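Local atomic coordinates of adhesion and penetration protein autotransporter (Haemophilus influenzae, PDB entry 3SYJ), a protein that probably acts as a serine protease and promotes bacterial aggregation, adherence to host cells and invasion as a self-associating autotransporter of the bacterial surface. Residues 478-483 against 487-492; 515-520 against 535-540; 613-618 against 677-682. All blocks are in the same frame, centred on the assembly; numbering follows the deposited sequence.

Contact 1. Residues 478-483 against 487-492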
# COMPACT_ATOMS: atom_id res chain seq x y z
N GLY A 478 -41.23 13.59 15.73
CA GLY A 478 -41.70 12.28 15.28
C GLY A 478 -41.08 11.95 13.93
O GLY A 478 -40.17 12.65 13.48
N ARG A 479 -41.58 10.90 13.27
CA ARG A 479 -40.97 10.44 12.01
C ARG A 479 -41.80 10.80 10.80
O ARG A 479 -42.98 10.45 10.72
CB ARG A 479 -40.73 8.92 12.03
CG ARG A 479 -39.46 8.50 12.77
CD ARG A 479 -39.35 6.98 12.93
NE ARG A 479 -38.88 6.64 14.27
CZ ARG A 479 -37.62 6.79 14.68
NH1 ARG A 479 -36.71 7.27 13.85
NH2 ARG A 479 -37.27 6.46 15.91
N LEU A 480 -41.19 11.51 9.87
CA LEU A 480 -41.76 11.68 8.55
C LEU A 480 -41.07 10.65 7.66
O LEU A 480 -39.89 10.79 7.33
CB LEU A 480 -41.53 13.09 8.02
CG LEU A 480 -41.87 13.32 6.54
CD1 LEU A 480 -43.31 12.94 6.26
CD2 LEU A 480 -41.58 14.75 6.09
N ASP A 481 -41.81 9.59 7.31
CA ASP A 481 -41.28 8.53 6.45
C ASP A 481 -41.69 8.79 5.00
O ASP A 481 -42.83 8.56 4.62
CB ASP A 481 -41.78 7.15 6.91
CG ASP A 481 -41.43 6.04 5.92
OD1 ASP A 481 -40.43 6.18 5.19
OD2 ASP A 481 -42.16 5.03 5.89
N LEU A 482 -40.73 9.27 4.22
CA LEU A 482 -40.94 9.60 2.82
C LEU A 482 -41.35 8.39 1.98
O LEU A 482 -41.91 8.54 0.89
CB LEU A 482 -39.68 10.23 2.24
CG LEU A 482 -39.21 11.49 2.97
CD1 LEU A 482 -38.01 12.03 2.27
CD2 LEU A 482 -40.33 12.51 2.99
N ASN A 483 -41.03 7.20 2.48
CA ASN A 483 -41.47 5.97 1.84
C ASN A 483 -41.29 6.01 0.33
O ASN A 483 -42.22 5.72 -0.42
CB ASN A 483 -42.93 5.70 2.18
CG ASN A 483 -43.42 4.37 1.64
OD1 ASN A 483 -42.63 3.45 1.41
ND2 ASN A 483 -44.73 4.25 1.44
N LEU A 487 -39.66 15.29 -1.64
CA LEU A 487 -40.28 16.54 -1.21
C LEU A 487 -39.29 17.68 -1.37
O LEU A 487 -38.08 17.47 -1.28
CB LEU A 487 -40.71 16.46 0.25
CG LEU A 487 -41.73 15.41 0.65
CD1 LEU A 487 -41.85 15.33 2.17
CD2 LEU A 487 -43.08 15.73 0.02
N THR A 488 -39.82 18.87 -1.60
CA THR A 488 -39.03 20.09 -1.52
C THR A 488 -39.60 20.95 -0.41
O THR A 488 -40.82 21.10 -0.30
CB THR A 488 -39.09 20.90 -2.82
OG1 THR A 488 -38.50 20.14 -3.88
CG2 THR A 488 -38.33 22.20 -2.66
N PHE A 489 -38.72 21.52 0.41
CA PHE A 489 -39.12 22.51 1.41
C PHE A 489 -38.44 23.85 1.12
O PHE A 489 -37.34 23.90 0.56
CB PHE A 489 -38.67 22.08 2.81
CG PHE A 489 -39.39 20.87 3.35
CD1 PHE A 489 -40.44 21.01 4.23
CD2 PHE A 489 -38.96 19.60 3.02
CE1 PHE A 489 -41.09 19.91 4.75
CE2 PHE A 489 -39.60 18.48 3.54
CZ PHE A 489 -40.66 18.64 4.41
N LYS A 490 -39.10 24.94 1.51
CA LYS A 490 -38.42 26.23 1.59
C LYS A 490 -37.67 26.26 2.92
O LYS A 490 -36.45 26.34 2.94
CB LYS A 490 -39.43 27.37 1.49
CG LYS A 490 -40.11 27.43 0.14
CD LYS A 490 -41.29 28.38 0.15
CE LYS A 490 -42.13 28.23 -1.11
NZ LYS A 490 -43.53 28.68 -0.89
N ARG A 491 -38.41 26.17 4.02
CA ARG A 491 -37.83 25.84 5.31
C ARG A 491 -38.64 24.73 5.97
O ARG A 491 -39.85 24.62 5.76
CB ARG A 491 -37.74 27.06 6.23
CG ARG A 491 -39.05 27.79 6.45
CD ARG A 491 -38.88 28.99 7.40
NE ARG A 491 -39.08 28.58 8.78
CZ ARG A 491 -40.23 28.67 9.42
NH1 ARG A 491 -41.30 29.19 8.84
NH2 ARG A 491 -40.32 28.24 10.67
N ILE A 492 -37.98 23.89 6.76
CA ILE A 492 -38.69 22.87 7.51
C ILE A 492 -39.04 23.43 8.89
O ILE A 492 -38.17 23.90 9.61
CB ILE A 492 -37.86 21.58 7.66
CG1 ILE A 492 -37.37 21.09 6.30
CG2 ILE A 492 -38.67 20.48 8.34
CD1 ILE A 492 -36.33 19.98 6.40

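Contact 2. Residues 515-520 against 535-540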
# COMPACT_ATOMS: atom_id res chain seq x y z
N THR A 515 -34.65 24.63 -0.17
CA THR A 515 -34.33 25.77 -1.02
C THR A 515 -34.16 27.10 -0.27
O THR A 515 -33.71 28.09 -0.83
CB THR A 515 -35.38 25.97 -2.13
OG1 THR A 515 -36.67 26.19 -1.53
CG2 THR A 515 -35.45 24.73 -3.01
N GLY A 516 -34.52 27.11 1.01
CA GLY A 516 -34.40 28.31 1.81
C GLY A 516 -35.59 29.23 1.61
O GLY A 516 -36.47 28.95 0.81
N ASN A 517 -35.63 30.33 2.36
CA ASN A 517 -36.74 31.26 2.28
C ASN A 517 -36.78 31.93 0.91
O ASN A 517 -35.74 32.31 0.37
CB ASN A 517 -36.67 32.30 3.39
CG ASN A 517 -37.02 31.74 4.75
OD1 ASN A 517 -36.40 32.08 5.75
ND2 ASN A 517 -38.01 30.86 4.78
N GLU A 518 -37.99 32.06 0.38
CA GLU A 518 -38.23 32.70 -0.91
C GLU A 518 -37.71 34.13 -0.98
O GLU A 518 -37.00 34.50 -1.91
CB GLU A 518 -39.73 32.65 -1.24
CG GLU A 518 -40.17 33.54 -2.38
CD GLU A 518 -41.59 33.25 -2.83
OE1 GLU A 518 -41.89 32.07 -3.14
OE2 GLU A 518 -42.41 34.19 -2.89
N SER A 519 -38.06 34.95 0.02
CA SER A 519 -37.60 36.33 0.05
C SER A 519 -37.07 36.70 1.42
O SER A 519 -37.50 36.14 2.42
CB SER A 519 -38.74 37.29 -0.30
OG SER A 519 -38.38 38.63 0.04
N ILE A 520 -36.14 37.64 1.46
CA ILE A 520 -35.66 38.20 2.72
C ILE A 520 -36.07 39.67 2.85
O ILE A 520 -35.56 40.40 3.69
CB ILE A 520 -34.14 38.08 2.88
CG1 ILE A 520 -33.43 38.65 1.65
CG2 ILE A 520 -33.76 36.62 3.09
CD1 ILE A 520 -31.99 39.03 1.91
N LYS A 535 -32.26 35.08 6.21
CA LYS A 535 -31.27 34.43 5.36
C LYS A 535 -30.92 33.06 5.92
O LYS A 535 -30.53 32.16 5.17
CB LYS A 535 -30.02 35.29 5.25
CG LYS A 535 -30.19 36.48 4.32
CD LYS A 535 -28.88 37.22 4.06
CE LYS A 535 -28.64 38.33 5.07
NZ LYS A 535 -27.81 39.42 4.45
N GLU A 536 -31.08 32.90 7.23
CA GLU A 536 -30.71 31.68 7.93
C GLU A 536 -31.92 30.84 8.29
O GLU A 536 -32.88 31.35 8.89
CB GLU A 536 -29.94 32.00 9.21
CG GLU A 536 -28.79 32.95 9.02
CD GLU A 536 -29.22 34.40 9.13
OE1 GLU A 536 -30.44 34.66 9.22
OE2 GLU A 536 -28.33 35.29 9.12
N ILE A 537 -31.87 29.56 7.94
CA ILE A 537 -32.87 28.61 8.40
C ILE A 537 -32.12 27.47 9.06
O ILE A 537 -30.92 27.31 8.85
CB ILE A 537 -33.74 28.06 7.25
CG1 ILE A 537 -32.90 27.26 6.25
CG2 ILE A 537 -34.48 29.19 6.57
CD1 ILE A 537 -33.67 26.76 5.04
N ALA A 538 -32.82 26.68 9.87
CA ALA A 538 -32.15 25.65 10.63
C ALA A 538 -33.01 24.41 10.76
O ALA A 538 -34.24 24.48 10.70
CB ALA A 538 -31.77 26.19 12.01
N TYR A 539 -32.35 23.28 10.96
CA TYR A 539 -33.05 22.04 11.20
C TYR A 539 -32.40 21.36 12.40
O TYR A 539 -31.24 20.98 12.35
CB TYR A 539 -32.96 21.13 9.96
CG TYR A 539 -33.65 19.80 10.12
CD1 TYR A 539 -35.04 19.72 10.23
CD2 TYR A 539 -32.93 18.60 10.15
CE1 TYR A 539 -35.68 18.50 10.38
CE2 TYR A 539 -33.56 17.38 10.29
CZ TYR A 539 -34.94 17.33 10.40
OH TYR A 539 -35.60 16.13 10.55
N ASN A 540 -33.16 21.24 13.48
CA ASN A 540 -32.64 20.68 14.73
C ASN A 540 -32.66 19.15 14.78
O ASN A 540 -32.15 18.56 15.74
CB ASN A 540 -33.46 21.21 15.91
CG ASN A 540 -33.25 22.69 16.15
OD1 ASN A 540 -33.14 23.47 15.20
ND2 ASN A 540 -33.20 23.08 17.42
O HOH W 1 -33.53 31.12 3.75

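Contact 3. Residues 613-618 against 677-682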
# COMPACT_ATOMS: atom_id res chain seq x y z
N GLN A 613 -30.59 38.63 31.71
CA GLN A 613 -32.01 38.55 31.45
C GLN A 613 -32.25 37.74 30.17
O GLN A 613 -31.44 37.79 29.24
CB GLN A 613 -32.58 39.95 31.29
CG GLN A 613 -32.77 40.67 32.60
CD GLN A 613 -33.50 41.96 32.41
OE1 GLN A 613 -32.99 42.90 31.80
NE2 GLN A 613 -34.72 42.03 32.93
N GLY A 614 -33.34 36.99 30.14
CA GLY A 614 -33.72 36.27 28.92
C GLY A 614 -33.04 34.93 28.72
O GLY A 614 -32.87 34.16 29.66
N GLU A 615 -32.64 34.64 27.48
CA GLU A 615 -32.19 33.30 27.13
C GLU A 615 -30.93 32.93 27.88
O GLU A 615 -30.00 33.71 27.98
CB GLU A 615 -31.94 33.17 25.63
CG GLU A 615 -33.20 33.13 24.78
CD GLU A 615 -32.89 33.14 23.29
OE1 GLU A 615 -32.13 32.25 22.84
OE2 GLU A 615 -33.41 34.03 22.58
N ILE A 616 -30.92 31.71 28.41
CA ILE A 616 -29.77 31.21 29.13
C ILE A 616 -28.97 30.24 28.26
O ILE A 616 -29.40 29.13 28.00
CB ILE A 616 -30.21 30.54 30.43
CG1 ILE A 616 -30.90 31.57 31.33
CG2 ILE A 616 -29.03 29.91 31.15
CD1 ILE A 616 -30.02 32.78 31.62
N VAL A 617 -27.80 30.69 27.81
CA VAL A 617 -26.95 29.85 26.98
C VAL A 617 -25.53 29.86 27.52
O VAL A 617 -24.94 30.93 27.65
CB VAL A 617 -26.93 30.38 25.55
CG1 VAL A 617 -25.91 29.63 24.72
CG2 VAL A 617 -28.32 30.28 24.93
N TRP A 618 -24.98 28.69 27.84
CA TRP A 618 -23.61 28.61 28.38
C TRP A 618 -22.62 28.17 27.30
O TRP A 618 -22.75 27.10 26.72
CB TRP A 618 -23.51 27.65 29.58
CG TRP A 618 -24.42 27.99 30.73
CD1 TRP A 618 -25.02 29.19 30.98
CD2 TRP A 618 -24.81 27.12 31.80
NE1 TRP A 618 -25.77 29.12 32.12
CE2 TRP A 618 -25.66 27.86 32.65
CE3 TRP A 618 -24.53 25.78 32.12
CZ2 TRP A 618 -26.23 27.31 33.80
CZ3 TRP A 618 -25.10 25.24 33.26
CH2 TRP A 618 -25.94 26.00 34.08
N ASP A 677 -33.87 28.66 21.01
CA ASP A 677 -35.01 27.84 21.42
C ASP A 677 -36.24 28.70 21.69
O ASP A 677 -37.38 28.26 21.53
CB ASP A 677 -34.68 27.04 22.68
CG ASP A 677 -33.75 25.87 22.40
OD1 ASP A 677 -33.77 25.34 21.27
OD2 ASP A 677 -33.00 25.46 23.32
N TRP A 678 -35.99 29.95 22.10
CA TRP A 678 -37.07 30.83 22.54
C TRP A 678 -37.83 31.46 21.38
O TRP A 678 -39.04 31.65 21.47
CB TRP A 678 -36.54 31.91 23.50
CG TRP A 678 -37.66 32.70 24.12
CD1 TRP A 678 -38.11 33.93 23.73
CD2 TRP A 678 -38.49 32.30 25.22
NE1 TRP A 678 -39.16 34.33 24.52
CE2 TRP A 678 -39.42 33.34 25.44
CE3 TRP A 678 -38.54 31.17 26.04
CZ2 TRP A 678 -40.38 33.28 26.44
CZ3 TRP A 678 -39.50 31.11 27.03
CH2 TRP A 678 -40.41 32.16 27.23
N THR A 679 -37.13 31.78 20.30
CA THR A 679 -37.76 32.45 19.17
C THR A 679 -37.76 31.63 17.88
O THR A 679 -38.50 31.94 16.94
CB THR A 679 -37.05 33.76 18.86
OG1 THR A 679 -35.72 33.48 18.41
CG2 THR A 679 -36.98 34.63 20.12
N GLY A 680 -36.93 30.60 17.82
CA GLY A 680 -36.79 29.82 16.60
C GLY A 680 -35.87 30.49 15.60
O GLY A 680 -35.63 29.94 14.53
N LEU A 681 -35.36 31.67 15.94
CA LEU A 681 -34.46 32.41 15.05
C LEU A 681 -33.01 31.90 15.02
O LEU A 681 -32.46 31.53 16.04
CB LEU A 681 -34.44 33.88 15.44
CG LEU A 681 -35.57 34.69 14.81
CD1 LEU A 681 -35.64 36.07 15.45
CD2 LEU A 681 -35.37 34.78 13.30
N THR A 682 -32.40 31.90 13.83
CA THR A 682 -31.02 31.44 13.70
C THR A 682 -30.09 32.62 13.52
O THR A 682 -30.38 33.53 12.75
CB THR A 682 -30.86 30.46 12.52
OG1 THR A 682 -31.78 29.38 12.66
CG2 THR A 682 -29.43 29.91 12.45
O HOH W 2 -31.59 29.01 23.06

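Contact 1. Residues 478-483 against 487-492
Next to the leucine pair Leu-482 and Leu-487, where 478-483 meets 487-492, carboxylate oxygen OD1 of Asp-481 is gripped by two backbone N-H groups. The nearer along the chain is that of Asn-483, with Asn-483 N to Asp-481 OD1 at 3.0 Å. This bond is bent, 141° at the hydrogen, and the donor sits well above the carboxylate plane. It closes an Asx turn, in which a side chain accepts from the backbone N two residues on. The second grip comes from the N of His-504, just past strand 499-502 on the next coil, and both bonds meet at the corner, where the next residue, Leu-482, points its side chain at the other segment.

Across the contact everything is apolar. Leu-487 presents its CD1 methyl to two leucines at once. Leu-480 approaches it tip to tip, with Leu-480 CD2 and Leu-487 CD1 4.0 Å apart; Leu-480 has CG anti to its own backbone N (chi1 170°), and from there its CD2 points at Leu-487. Leu-482 instead comes across Leu-487 at a slant, and the modelled gap of 3.3 Å from Leu-482 CD2 to Leu-487 CD1 is tighter than two methyls normally allow, so its exact value is doubtful. The same Leu-480 CD2 also lies at the edge of the Phe-489 ring, near its plane, 4.3 Å from Phe-489 CZ. One face of that ring is taken by Ile-492, whose CG1 stands 3.6 Å above the plane, toward the rim.

Beyond the two segments, Leu-480 rests on Val-458, while Leu-482 and Phe-489 both touch Val-512. Strand 478-481 pairs in parallel with 455-460 and 499-502, and strand 487-489 with 510-514. Aliphatic and aromatic side chains piled from coil to coil are the interior of a right-handed parallel beta-helix, the long stem of this passenger domain beyond its N-terminal protease-family part.

Contact 2. Residues 515-520 against 535-540
Ile-537 pushes its two outer methyls against Gly-516 and Asn-517. Its CD1 lies 3.7 Å from Gly-516 CA, up against bare backbone; at the Gly-516 angles (phi 83°) a CB would jam against the carbonyl O of Thr-515, a shape that suits glycine. The CG2 branch meets the amide of Asn-517, with Ile-537 CG2 to Asn-517 CG at 4.0 Å; the two side chains pass one another, running opposite ways. With CG1 between its backbone N and carbonyl carbon (chi1 64°), Ile-537 sends CD1 to Gly-516 and CG2 to Asn-517. Further along, Ile-520 lies slantwise over the aliphatic part of Lys-535, its CG2 3.8 Å and its CD1 3.9 Å from Lys-535 CG.

No direct hydrogen bond joins the segments. A water accepts from the backbone N of Asn-517, 2.6 Å from that N, and is only weakly linked to Lys-535 O, 3.5 Å away.

In the fold, this is the base of a loop that leaves the parallel beta-helix after strand 510-514 and returns at strand 536-539, which pairs in parallel with strand 567-575.

One shell out, Lys-535 bends at chi3, and its NZ forms a salt bridge with Asp-565. Backbone bonds from Ile-537 to Thr-567 and Leu-569 hold the strand, Ile-537 also packs on Leu-568, and Arg-491 touches both Asn-517 and Ile-537.

Contact 3. Residues 613-618 against 677-682
Glu-615 and Trp-678 cross at an angle, and it is the stem of the tryptophan, not its ring, that does the touching. Glu-615 CG is 3.8 Å from Trp-678 CB, and Glu-615 CD is 3.9 Å from the same carbon, so the CG-CD end of the glutamate passes across the Trp-678 methylene. The carboxylate and indole planes are turned 30° from each other. The CA-CB bond of Trp-678 points at the other segment, but with CG anti to the backbone N (chi1 -172°) the indole swings away from it and stacks on the ring of Tyr-598. Glu-615, by contrast, runs its chain out extended beyond CG and brings its carboxylate close to the start of the other segment.

There the link is mediated by water. A single water accepts from Asp-677 N at 3.1 Å and donates weakly to Glu-615 OE1, 3.3 Å from it. Next along the chain from Trp-678, Thr-679 forms an ST turn: its OG1 accepts from Leu-681 N at 3.1 Å, a fairly straight bond of 159° at the hydrogen, shaping the chain as it heads into strand 682-688.

The contact joins the loop after helix 603-609 to the turn between strands 669-675 and 682-688, which the Cys-673 to Cys-684 disulfide staples together, within the second beta-solenoid repeat region. It sits against the N-terminal protease-family part: Trp-678 touches Glu-85 and Ile-616 touches Gln-10. Asp-677 puts its OD2 on Arg-592 in a salt bridge. Glu-615 OE1 and Asp-677 OD2 stay 6.9 Å apart, so any repulsion between the two acids is probably modest; between the segments the contact rests mainly on the glutamate chain against one methylene and a weak water link, while Glu-615 OE2 is also weakly bonded to Ser-676 OG just outside.

Along the chain the three contacts come in series: none encloses another and none crosses. Contact 1 closes the short corner between strands 478-481 and 487-489. Contact 2 follows, closing the longer loop between strands 510-514 and 536-539, and contact 3 closes by far the widest, bringing residues 613-618 to 677-682 across 58 intervening residues. Contacts 1 and 2 touch directly: Phe-489 O probably takes a hydrogen bond from Thr-515 N, and Lys-490 packs on Gly-516. Contact 2 in turn reaches contact 3 where Ala-538 meets Thr-682. Thus the beta-helix interior, its outgoing loop and the surface loops of the second solenoid region form a continuous chain of packing.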